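Local coordinates for protein fatty acid synthase 1, isoform A (Drosophila melanogaster, PDB 6FN6) that probably makes long-chain saturated fatty acids from acetyl-CoA and malonyl-CoA with NADPH, this chain being its modifying region of dehydratase, enoyl reductase and ketoreductase, at residues Leu499-Cys502 / Ile503-Glu506; Asn786-Ser789 / Glu790-Gln794; Leu967-Arg970 / Arg971-Arg975. One frame throughout, in Å; residues are numbered along the deposited sequence.

Contact 1. Residues Leu499-Cys502 / Ile503-Glu506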
ATOM      1  N   LEU A 499      24.415 -49.524 -47.429  1.00 41.68           N
ATOM      2  CA  LEU A 499      24.411 -50.011 -48.802  1.00 40.64           C
ATOM      3  C   LEU A 499      23.102 -50.724 -49.126  1.00 40.85           C
ATOM      4  O   LEU A 499      22.581 -50.605 -50.233  1.00 41.41           O
ATOM      5  CB  LEU A 499      25.595 -50.946 -49.038  1.00 40.09           C
ATOM      6  CG  LEU A 499      25.772 -51.456 -50.472  1.00 41.66           C
ATOM      7  CD1 LEU A 499      25.958 -50.292 -51.439  1.00 42.29           C
ATOM      8  CD2 LEU A 499      26.937 -52.433 -50.572  1.00 41.36           C
ATOM      9  N   MET A 500      22.572 -51.465 -48.159  1.00 42.70           N
ATOM     10  CA  MET A 500      21.311 -52.168 -48.355  1.00 42.58           C
ATOM     11  C   MET A 500      20.191 -51.171 -48.633  1.00 46.58           C
ATOM     12  O   MET A 500      19.422 -51.333 -49.581  1.00 46.75           O
ATOM     13  CB  MET A 500      20.963 -53.012 -47.129  1.00 41.82           C
ATOM     14  CG  MET A 500      19.768 -53.941 -47.327  1.00 39.83           C
ATOM     15  SD  MET A 500      20.089 -55.277 -48.499  1.00 40.14           S
ATOM     16  CE  MET A 500      19.401 -54.628 -50.022  1.00 40.60           C
ATOM     17  N   THR A 501      20.106 -50.140 -47.796  1.00 44.42           N
ATOM     18  CA  THR A 501      19.089 -49.102 -47.939  1.00 43.71           C
ATOM     19  C   THR A 501      19.214 -48.426 -49.295  1.00 45.95           C
ATOM     20  O   THR A 501      18.213 -48.131 -49.947  1.00 47.54           O
ATOM     21  CB  THR A 501      19.202 -48.040 -46.821  1.00 42.89           C
ATOM     22  OG1 THR A 501      19.147 -48.682 -45.542  1.00 42.89           O
ATOM     23  CG2 THR A 501      18.074 -47.018 -46.918  1.00 43.22           C
ATOM     24  N   CYS A 502      20.451 -48.187 -49.717  1.00 60.89           N
ATOM     25  CA  CYS A 502      20.716 -47.536 -50.992  1.00 64.29           C
ATOM     26  C   CYS A 502      20.159 -48.358 -52.157  1.00 63.96           C
ATOM     27  O   CYS A 502      19.658 -47.800 -53.132  1.00 64.86           O
ATOM     28  CB  CYS A 502      22.217 -47.313 -51.168  1.00 64.84           C
ATOM     29  SG  CYS A 502      22.663 -46.508 -52.715  1.00 70.93           S
ATOM     30  N   ILE A 503      20.247 -49.682 -52.050  1.00 56.21           N
ATOM     31  CA  ILE A 503      19.760 -50.578 -53.095  1.00 56.48           C
ATOM     32  C   ILE A 503      18.236 -50.643 -53.073  1.00 57.71           C
ATOM     33  O   ILE A 503      17.588 -50.545 -54.115  1.00 54.84           O
ATOM     34  CB  ILE A 503      20.365 -51.990 -52.948  1.00 56.66           C
ATOM     35  CG1 ILE A 503      21.882 -51.946 -53.143  1.00 53.68           C
ATOM     36  CG2 ILE A 503      19.732 -52.957 -53.945  1.00 57.19           C
ATOM     37  CD1 ILE A 503      22.592 -53.219 -52.720  1.00 51.06           C
ATOM     38  N   LYS A 504      17.674 -50.830 -51.882  1.00 75.79           N
ATOM     39  CA  LYS A 504      16.230 -50.971 -51.710  1.00 81.62           C
ATOM     40  C   LYS A 504      15.440 -49.851 -52.386  1.00 84.44           C
ATOM     41  O   LYS A 504      14.428 -50.107 -53.041  1.00 83.91           O
ATOM     42  CB  LYS A 504      15.870 -51.013 -50.222  1.00 81.78           C
ATOM     43  CG  LYS A 504      16.269 -52.300 -49.519  1.00 83.31           C
ATOM     44  CD  LYS A 504      15.553 -52.474 -48.182  1.00 85.10           C
ATOM     45  CE  LYS A 504      16.046 -51.497 -47.121  1.00 88.20           C
ATOM     46  NZ  LYS A 504      15.366 -50.171 -47.181  1.00 89.66           N
ATOM     47  N   ASN A 505      15.903 -48.615 -52.227  1.00 78.66           N
ATOM     48  CA  ASN A 505      15.158 -47.456 -52.709  1.00 83.32           C
ATOM     49  C   ASN A 505      15.324 -47.197 -54.201  1.00 84.12           C
ATOM     50  O   ASN A 505      14.666 -46.315 -54.755  1.00 85.04           O
ATOM     51  CB  ASN A 505      15.582 -46.206 -51.937  1.00 86.34           C
ATOM     52  CG  ASN A 505      15.074 -46.202 -50.510  1.00 87.32           C
ATOM     53  OD1 ASN A 505      13.952 -45.772 -50.241  1.00 86.02           O
ATOM     54  ND2 ASN A 505      15.898 -46.682 -49.587  1.00 87.75           N
ATOM     55  N   GLU A 506      16.190 -47.956 -54.859  1.00 81.82           N
ATOM     56  CA  GLU A 506      16.368 -47.798 -56.297  1.00 82.87           C
ATOM     57  C   GLU A 506      15.149 -48.332 -57.041  1.00 84.70           C
ATOM     58  O   GLU A 506      14.423 -49.186 -56.533  1.00 82.23           O
ATOM     59  CB  GLU A 506      17.633 -48.516 -56.766  1.00 82.53           C
ATOM     60  CG  GLU A 506      18.916 -47.777 -56.436  1.00 80.86           C
ATOM     61  CD  GLU A 506      19.150 -46.590 -57.349  1.00 80.46           C
ATOM     62  OE1 GLU A 506      19.902 -45.674 -56.956  1.00 80.60           O
ATOM     63  OE2 GLU A 506      18.585 -46.579 -58.465  1.00 79.33           O
TER

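Contact 2. Residues Asn786-Ser789 / Glu790-Gln794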
ATOM      1  N   ASN A 786       6.281 -11.449   9.548  1.00 44.37           N
ATOM      2  CA  ASN A 786       5.158 -11.960   8.769  1.00 40.56           C
ATOM      3  C   ASN A 786       5.577 -12.864   7.605  1.00 39.87           C
ATOM      4  O   ASN A 786       6.483 -12.533   6.837  1.00 38.58           O
ATOM      5  CB  ASN A 786       4.337 -10.791   8.226  1.00 39.78           C
ATOM      6  CG  ASN A 786       3.081 -11.243   7.516  1.00 39.41           C
ATOM      7  OD1 ASN A 786       2.356 -12.110   8.006  1.00 40.06           O
ATOM      8  ND2 ASN A 786       2.815 -10.661   6.354  1.00 38.54           N
ATOM      9  N   SER A 787       4.901 -14.006   7.491  1.00 49.34           N
ATOM     10  CA  SER A 787       5.033 -14.886   6.333  1.00 49.22           C
ATOM     11  C   SER A 787       3.652 -15.172   5.737  1.00 50.61           C
ATOM     12  O   SER A 787       3.517 -15.989   4.827  1.00 51.63           O
ATOM     13  CB  SER A 787       5.729 -16.196   6.709  1.00 50.71           C
ATOM     14  OG  SER A 787       5.047 -16.857   7.761  1.00 52.91           O
ATOM     15  N   LEU A 788       2.632 -14.508   6.273  1.00 44.78           N
ATOM     16  CA  LEU A 788       1.268 -14.618   5.759  1.00 42.57           C
ATOM     17  C   LEU A 788       1.055 -13.580   4.660  1.00 41.07           C
ATOM     18  O   LEU A 788       1.893 -12.696   4.467  1.00 39.74           O
ATOM     19  CB  LEU A 788       0.251 -14.426   6.890  1.00 41.89           C
ATOM     20  CG  LEU A 788      -0.134 -15.667   7.705  1.00 41.37           C
ATOM     21  CD1 LEU A 788       1.083 -16.493   8.102  1.00 41.52           C
ATOM     22  CD2 LEU A 788      -0.916 -15.255   8.939  1.00 42.57           C
ATOM     23  N   SER A 789      -0.062 -13.680   3.944  1.00 45.33           N
ATOM     24  CA  SER A 789      -0.300 -12.797   2.807  1.00 44.69           C
ATOM     25  C   SER A 789      -1.755 -12.355   2.694  1.00 46.46           C
ATOM     26  O   SER A 789      -2.640 -12.908   3.348  1.00 46.77           O
ATOM     27  CB  SER A 789       0.125 -13.492   1.511  1.00 43.68           C
ATOM     28  OG  SER A 789      -0.662 -14.642   1.270  1.00 44.91           O
ATOM     29  N   GLU A 790      -1.980 -11.353   1.848  1.00 52.62           N
ATOM     30  CA  GLU A 790      -3.313 -10.829   1.569  1.00 54.77           C
ATOM     31  C   GLU A 790      -4.025 -10.381   2.854  1.00 58.12           C
ATOM     32  O   GLU A 790      -3.413  -9.718   3.694  1.00 57.54           O
ATOM     33  CB  GLU A 790      -4.128 -11.881   0.813  1.00 53.91           C
ATOM     34  CG  GLU A 790      -3.513 -12.239  -0.538  1.00 53.64           C
ATOM     35  CD  GLU A 790      -4.299 -13.295  -1.291  1.00 52.58           C
ATOM     36  OE1 GLU A 790      -4.869 -12.963  -2.351  1.00 51.31           O
ATOM     37  OE2 GLU A 790      -4.341 -14.454  -0.829  1.00 51.66           O
ATOM     38  N   GLU A 791      -5.305 -10.722   3.009  1.00 64.35           N
ATOM     39  CA  GLU A 791      -6.111 -10.181   4.105  1.00 68.15           C
ATOM     40  C   GLU A 791      -5.443 -10.403   5.462  1.00 64.65           C
ATOM     41  O   GLU A 791      -5.659  -9.639   6.402  1.00 63.57           O
ATOM     42  CB  GLU A 791      -7.520 -10.796   4.103  1.00 73.49           C
ATOM     43  CG  GLU A 791      -7.597 -12.279   4.471  1.00 80.03           C
ATOM     44  CD  GLU A 791      -7.154 -13.198   3.346  1.00 83.28           C
ATOM     45  OE1 GLU A 791      -7.026 -12.725   2.196  1.00 82.88           O
ATOM     46  OE2 GLU A 791      -6.933 -14.398   3.618  1.00 85.29           O
ATOM     47  N   LYS A 792      -4.621 -11.444   5.555  1.00 55.09           N
ATOM     48  CA  LYS A 792      -3.908 -11.739   6.790  1.00 53.05           C
ATOM     49  C   LYS A 792      -2.713 -10.808   6.968  1.00 49.88           C
ATOM     50  O   LYS A 792      -2.240 -10.607   8.087  1.00 48.61           O
ATOM     51  CB  LYS A 792      -3.441 -13.197   6.809  1.00 54.81           C
ATOM     52  CG  LYS A 792      -4.571 -14.216   6.776  1.00 58.89           C
ATOM     53  CD  LYS A 792      -4.035 -15.630   6.606  1.00 63.35           C
ATOM     54  CE  LYS A 792      -5.135 -16.599   6.201  1.00 67.76           C
ATOM     55  NZ  LYS A 792      -4.595 -17.928   5.792  1.00 68.52           N
ATOM     56  N   LEU A 793      -2.217 -10.248   5.867  1.00 54.43           N
ATOM     57  CA  LEU A 793      -1.118  -9.288   5.935  1.00 52.22           C
ATOM     58  C   LEU A 793      -1.634  -7.928   6.388  1.00 53.55           C
ATOM     59  O   LEU A 793      -1.086  -7.323   7.308  1.00 57.34           O
ATOM     60  CB  LEU A 793      -0.418  -9.166   4.576  1.00 50.29           C
ATOM     61  CG  LEU A 793       0.905  -8.388   4.546  1.00 46.27           C
ATOM     62  CD1 LEU A 793       1.781  -8.873   3.410  1.00 44.00           C
ATOM     63  CD2 LEU A 793       0.688  -6.888   4.410  1.00 46.83           C
ATOM     64  N   GLN A 794      -2.687  -7.448   5.734  1.00 39.70           N
ATOM     65  CA  GLN A 794      -3.290  -6.172   6.094  1.00 47.59           C
ATOM     66  C   GLN A 794      -3.782  -6.210   7.541  1.00 46.25           C
ATOM     67  O   GLN A 794      -3.764  -5.195   8.241  1.00 43.94           O
ATOM     68  CB  GLN A 794      -4.437  -5.822   5.141  1.00 60.29           C
ATOM     69  CG  GLN A 794      -3.989  -5.114   3.864  1.00 69.65           C
ATOM     70  CD  GLN A 794      -3.490  -3.695   4.120  1.00 75.40           C
ATOM     71  OE1 GLN A 794      -3.353  -3.270   5.266  1.00 76.60           O
ATOM     72  NE2 GLN A 794      -3.221  -2.958   3.047  1.00 76.61           N
TER

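Contact 3. Residues Leu967-Arg970 / Arg971-Arg975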
ATOM      1  N   LEU A 967      24.754 -14.066 -32.935  1.00 35.54           N
ATOM      2  CA  LEU A 967      24.139 -13.986 -31.615  1.00 33.97           C
ATOM      3  C   LEU A 967      24.638 -15.103 -30.707  1.00 35.44           C
ATOM      4  O   LEU A 967      25.079 -14.855 -29.585  1.00 36.79           O
ATOM      5  CB  LEU A 967      22.612 -14.050 -31.733  1.00 33.84           C
ATOM      6  CG  LEU A 967      21.813 -14.107 -30.425  1.00 33.72           C
ATOM      7  CD1 LEU A 967      22.135 -12.916 -29.533  1.00 32.73           C
ATOM      8  CD2 LEU A 967      20.319 -14.175 -30.714  1.00 32.03           C
ATOM      9  N   MET A 968      24.566 -16.335 -31.198  1.00 32.93           N
ATOM     10  CA  MET A 968      24.969 -17.494 -30.412  1.00 32.39           C
ATOM     11  C   MET A 968      26.454 -17.430 -30.064  1.00 32.20           C
ATOM     12  O   MET A 968      26.859 -17.788 -28.956  1.00 31.24           O
ATOM     13  CB  MET A 968      24.658 -18.784 -31.173  1.00 35.94           C
ATOM     14  CG  MET A 968      23.167 -19.070 -31.325  1.00 38.30           C
ATOM     15  SD  MET A 968      22.252 -19.070 -29.765  1.00 41.21           S
ATOM     16  CE  MET A 968      23.158 -20.298 -28.826  1.00 38.53           C
ATOM     17  N   ILE A 969      27.263 -16.975 -31.012  1.00 34.51           N
ATOM     18  CA  ILE A 969      28.697 -16.866 -30.791  1.00 35.91           C
ATOM     19  C   ILE A 969      28.943 -15.823 -29.707  1.00 35.89           C
ATOM     20  O   ILE A 969      29.759 -16.032 -28.809  1.00 34.87           O
ATOM     21  CB  ILE A 969      29.442 -16.525 -32.104  1.00 37.43           C
ATOM     22  CG1 ILE A 969      29.279 -17.668 -33.111  1.00 37.23           C
ATOM     23  CG2 ILE A 969      30.924 -16.253 -31.840  1.00 36.00           C
ATOM     24  CD1 ILE A 969      29.720 -17.327 -34.519  1.00 37.10           C
ATOM     25  N   ARG A 970      28.234 -14.702 -29.794  1.00 34.44           N
ATOM     26  CA  ARG A 970      28.359 -13.645 -28.798  1.00 34.02           C
ATOM     27  C   ARG A 970      27.990 -14.176 -27.415  1.00 33.35           C
ATOM     28  O   ARG A 970      28.682 -13.916 -26.433  1.00 32.94           O
ATOM     29  CB  ARG A 970      27.476 -12.446 -29.157  1.00 34.11           C
ATOM     30  CG  ARG A 970      27.661 -11.266 -28.216  1.00 38.85           C
ATOM     31  CD  ARG A 970      26.861 -10.046 -28.642  1.00 41.89           C
ATOM     32  NE  ARG A 970      25.420 -10.254 -28.522  1.00 42.46           N
ATOM     33  CZ  ARG A 970      24.752 -10.227 -27.374  1.00 41.10           C
ATOM     34  NH1 ARG A 970      25.394 -10.029 -26.231  1.00 40.93           N
ATOM     35  NH2 ARG A 970      23.440 -10.421 -27.365  1.00 40.46           N
ATOM     36  N   ARG A 971      26.896 -14.929 -27.349  1.00 33.63           N
ATOM     37  CA  ARG A 971      26.435 -15.490 -26.087  1.00 37.27           C
ATOM     38  C   ARG A 971      27.441 -16.490 -25.515  1.00 36.61           C
ATOM     39  O   ARG A 971      27.683 -16.510 -24.307  1.00 36.56           O
ATOM     40  CB  ARG A 971      25.073 -16.160 -26.274  1.00 45.29           C
ATOM     41  CG  ARG A 971      23.933 -15.181 -26.521  1.00 52.96           C
ATOM     42  CD  ARG A 971      22.603 -15.899 -26.686  1.00 61.87           C
ATOM     43  NE  ARG A 971      21.473 -14.972 -26.665  1.00 72.53           N
ATOM     44  CZ  ARG A 971      20.260 -15.253 -27.133  1.00 83.85           C
ATOM     45  NH1 ARG A 971      20.004 -16.439 -27.668  1.00 88.17           N
ATOM     46  NH2 ARG A 971      19.298 -14.344 -27.068  1.00 88.65           N
ATOM     47  N   TRP A 972      28.043 -17.303 -26.381  1.00 41.45           N
ATOM     48  CA  TRP A 972      29.025 -18.289 -25.937  1.00 41.20           C
ATOM     49  C   TRP A 972      30.301 -17.602 -25.467  1.00 45.61           C
ATOM     50  O   TRP A 972      30.917 -18.017 -24.485  1.00 46.22           O
ATOM     51  CB  TRP A 972      29.345 -19.281 -27.056  1.00 39.45           C
ATOM     52  CG  TRP A 972      28.183 -20.138 -27.455  1.00 35.70           C
ATOM     53  CD1 TRP A 972      27.164 -20.565 -26.655  1.00 34.54           C
ATOM     54  CD2 TRP A 972      27.915 -20.661 -28.759  1.00 33.37           C
ATOM     55  NE1 TRP A 972      26.280 -21.325 -27.380  1.00 34.51           N
ATOM     56  CE2 TRP A 972      26.719 -21.398 -28.676  1.00 33.14           C
ATOM     57  CE3 TRP A 972      28.571 -20.578 -29.990  1.00 33.94           C
ATOM     58  CZ2 TRP A 972      26.166 -22.049 -29.776  1.00 32.98           C
ATOM     59  CZ3 TRP A 972      28.022 -21.224 -31.077  1.00 33.85           C
ATOM     60  CH2 TRP A 972      26.832 -21.949 -30.964  1.00 33.25           C
ATOM     61  N   GLN A 973      30.700 -16.550 -26.174  1.00 48.24           N
ATOM     62  CA  GLN A 973      31.922 -15.835 -25.838  1.00 52.70           C
ATOM     63  C   GLN A 973      31.747 -15.068 -24.534  1.00 55.91           C
ATOM     64  O   GLN A 973      32.679 -14.961 -23.735  1.00 55.90           O
ATOM     65  CB  GLN A 973      32.316 -14.887 -26.972  1.00 53.85           C
ATOM     66  CG  GLN A 973      32.908 -15.605 -28.173  1.00 55.71           C
ATOM     67  CD  GLN A 973      33.239 -14.668 -29.315  1.00 56.52           C
ATOM     68  OE1 GLN A 973      32.554 -13.668 -29.532  1.00 57.02           O
ATOM     69  NE2 GLN A 973      34.293 -14.989 -30.057  1.00 55.29           N
ATOM     70  N   GLU A 974      30.546 -14.540 -24.320  1.00 44.62           N
ATOM     71  CA  GLU A 974      30.233 -13.836 -23.083  1.00 46.80           C
ATOM     72  C   GLU A 974      30.257 -14.811 -21.912  1.00 46.07           C
ATOM     73  O   GLU A 974      30.671 -14.459 -20.810  1.00 44.41           O
ATOM     74  CB  GLU A 974      28.873 -13.144 -23.183  1.00 50.58           C
ATOM     75  CG  GLU A 974      28.888 -11.891 -24.048  1.00 53.93           C
ATOM     76  CD  GLU A 974      27.523 -11.245 -24.171  1.00 54.91           C
ATOM     77  OE1 GLU A 974      26.534 -11.840 -23.690  1.00 53.53           O
ATOM     78  OE2 GLU A 974      27.440 -10.144 -24.756  1.00 57.14           O
ATOM     79  N   ARG A 975      29.822 -16.045 -22.159  1.00 42.89           N
ATOM     80  CA  ARG A 975      29.858 -17.082 -21.131  1.00 46.34           C
ATOM     81  C   ARG A 975      31.276 -17.629 -20.958  1.00 42.19           C
ATOM     82  O   ARG A 975      31.501 -18.556 -20.184  1.00 40.55           O
ATOM     83  CB  ARG A 975      28.887 -18.218 -21.482  1.00 54.43           C
ATOM     84  CG  ARG A 975      27.426 -17.905 -21.165  1.00 62.35           C
ATOM     85  CD  ARG A 975      26.522 -19.132 -21.275  1.00 68.12           C
ATOM     86  NE  ARG A 975      26.070 -19.371 -22.644  1.00 74.54           N
ATOM     87  CZ  ARG A 975      25.342 -20.417 -23.028  1.00 79.66           C
ATOM     88  NH1 ARG A 975      24.977 -21.341 -22.149  1.00 81.82           N
ATOM     89  NH2 ARG A 975      24.978 -20.538 -24.298  1.00 80.84           N
TER

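Contact 1. Residues Leu499-Cys502 / Ile503-Glu506
The C-terminal part of helix 496-504, the crossover helix of a beta-alpha-beta unit in the pseudo-KR domain, brings Leu499, Met500 and Thr501 against Ile503, Lys504 and Asn505. Backbone bonds of the i to i+4 kind run along it: Ile503 N to Leu499 O, and Lys504 N to Met500 O at 2.9 Å, the latter almost straight at 169°. Thr501 O has two donors from one residue. Asn505 N continues the i to i+4 series, reaching Thr501 O at 3.3 Å, and Asn505 ND2 binds the same Thr501 O at 2.8 Å, the two coming from opposite faces of the carbonyl plane. For this the Asn505 side chain leaves with CG beside its own backbone N (chi1 -72°), which turns the amide back along the helix; Thr501 O lies close to the amide plane. Asn505 ND2 also passes Thr501 CG2 at 3.5 Å, the two side chains lying alongside each other. Lys504 folds back rather than reaching outward: bends at chi3 and chi4 bring NZ to 3.9 Å from Thr501 CA. On the buried side the methyl end of Met500, swung round by its bent chain, touches Lys504 CG (CE to CG 3.9 Å) and Ile503 CB, and Leu499 CG approaches Ile503 CD1 at 4.3 Å. Leu499 and Met500 also pack on Leu514 of the next strand, while Leu499 and Cys502 meet Leu1076 on helix 1072-1090 of the KR domain. Glu506 brings CG to Cys502 O at 3.4 Å and forms a salt bridge with Lys471. A helix with an apolar flank, linking parallel strands 483-489 and 512-517 and covering their sheet, is characteristic of Rossmann-type folds.

Contact 2. Residues Asn786-Ser789 / Glu790-Gln794
The carboxamide of Asn786 has Leu793 beyond ND2 and displaced to one side of the amide plane, Leu793 CG lying 3.5 Å from Asn786 ND2, and Leu788 N on the opposite side. The side chains of Asn786 and Leu793 cross at about a right angle. Leu788 N reaches Asn786 OD1 at 3.0 Å from well out of the carbonyl plane (64°), and this bond closes an Asx turn. ND2 gives a weak bond to Leu788 O as well, yet also binds Glu808 OE1 on the neighbouring strand, so both ends of the amide are engaged and its rotation is fixed. CG stands anti to the backbone N (chi1 -175°), which carries the group from the strand end toward the helix. The turn belongs to the nucleotide-binding Rossmann domain of the enoyl reductase: it leads from the C-terminal end of strand 781-786 into helix 791-797, beside His714, just after the adjacent parallel strand 710-713. Glu790 is the N-cap residue; Glu790 O accepts from Gln794 N at 3.1 Å, and its own N binds Asp813 OD2. Lys792 N makes only a weak bond to Ser789 O, 3.3 Å long. The extended Lys792 chain slides past Leu788, whose CD2 lies 3.9 Å from Lys792 CB, and NZ ends on a weak bond to Ser763 O. Leu793 also packs against Met822 of the second subunit.

Contact 3. Residues Leu967-Arg970 / Arg971-Arg975
Arg971 runs back along helix 963-974 over Leu967, in the Rossmann-type KR domain, where the helix crosses between parallel strands 951-955 and 978-982. Arg971 CB starts 3.6 Å from Leu967 O, the carbonyl that its backbone N binds one turn back. Arg971 CG passes Leu967 O at 3.3 Å, and the extended chain then carries Arg971 NE over the leucine methyls, 3.6 Å from Leu967 CD1. Arg971 CZ lies 3.7 Å from Leu967 CD2, so the leucine covers one face of the guanidinium. At the tip NH1 comes obliquely to Met968 SD, and NH2 forms a salt bridge with Glu137 of the dehydratase part; Arg141 and Arg188 stand close by, a positive cluster that Glu137 probably helps to balance. The helix thus touches the dehydratase part. Next to Arg971 round the helix, the Trp972 ring lies across Met968. Met968 CB sits over the six-membered ring of Trp972, 3.9 Å from its centroid and 15° off the normal, a CH-pi contact, while the bent chain brings Met968 CE to 3.6 Å from Trp972 CZ2. Trp972 NE1 binds Asn942 OD1, tying the indole to helix 935-946. Arg970, CG anti to the backbone N (chi1 -175°), bends at chi3 so that NH1 meets Glu974 OE2 at the edge of the guanidinium. This is a salt bridge whose hydrogen bond is weak; the guanidinium and carboxylate planes are 69° apart. Arg970 NE binds Thr157. Ile969 and Gln973 point the same way, with Ile969 CG2 3.8 Å from Gln973 CD.

How the contacts relate
All three contacts are local, each within or at the start of a helix of a Rossmann-type domain, but in three different domains. Contacts 1 and 3 lie along crossover helices of the pseudo-KR and KR domains; contact 2 forms the entry to its helix in the enoyl reductase and relies on an Asx turn, with Glu790 at the N-cap position. All are partly buried, none wholly core: contact 1 turns inward toward strand 512-517 and KR helix 1072-1090, contact 3 toward strand 978-982 and helix 935-946. Charge marks contact 3, which faces the dehydratase, whereas contact 1 packs mainly through apolar groups and contact 2 reaches the second subunit. Contacts 1 and 2 have centres about 71 Å apart.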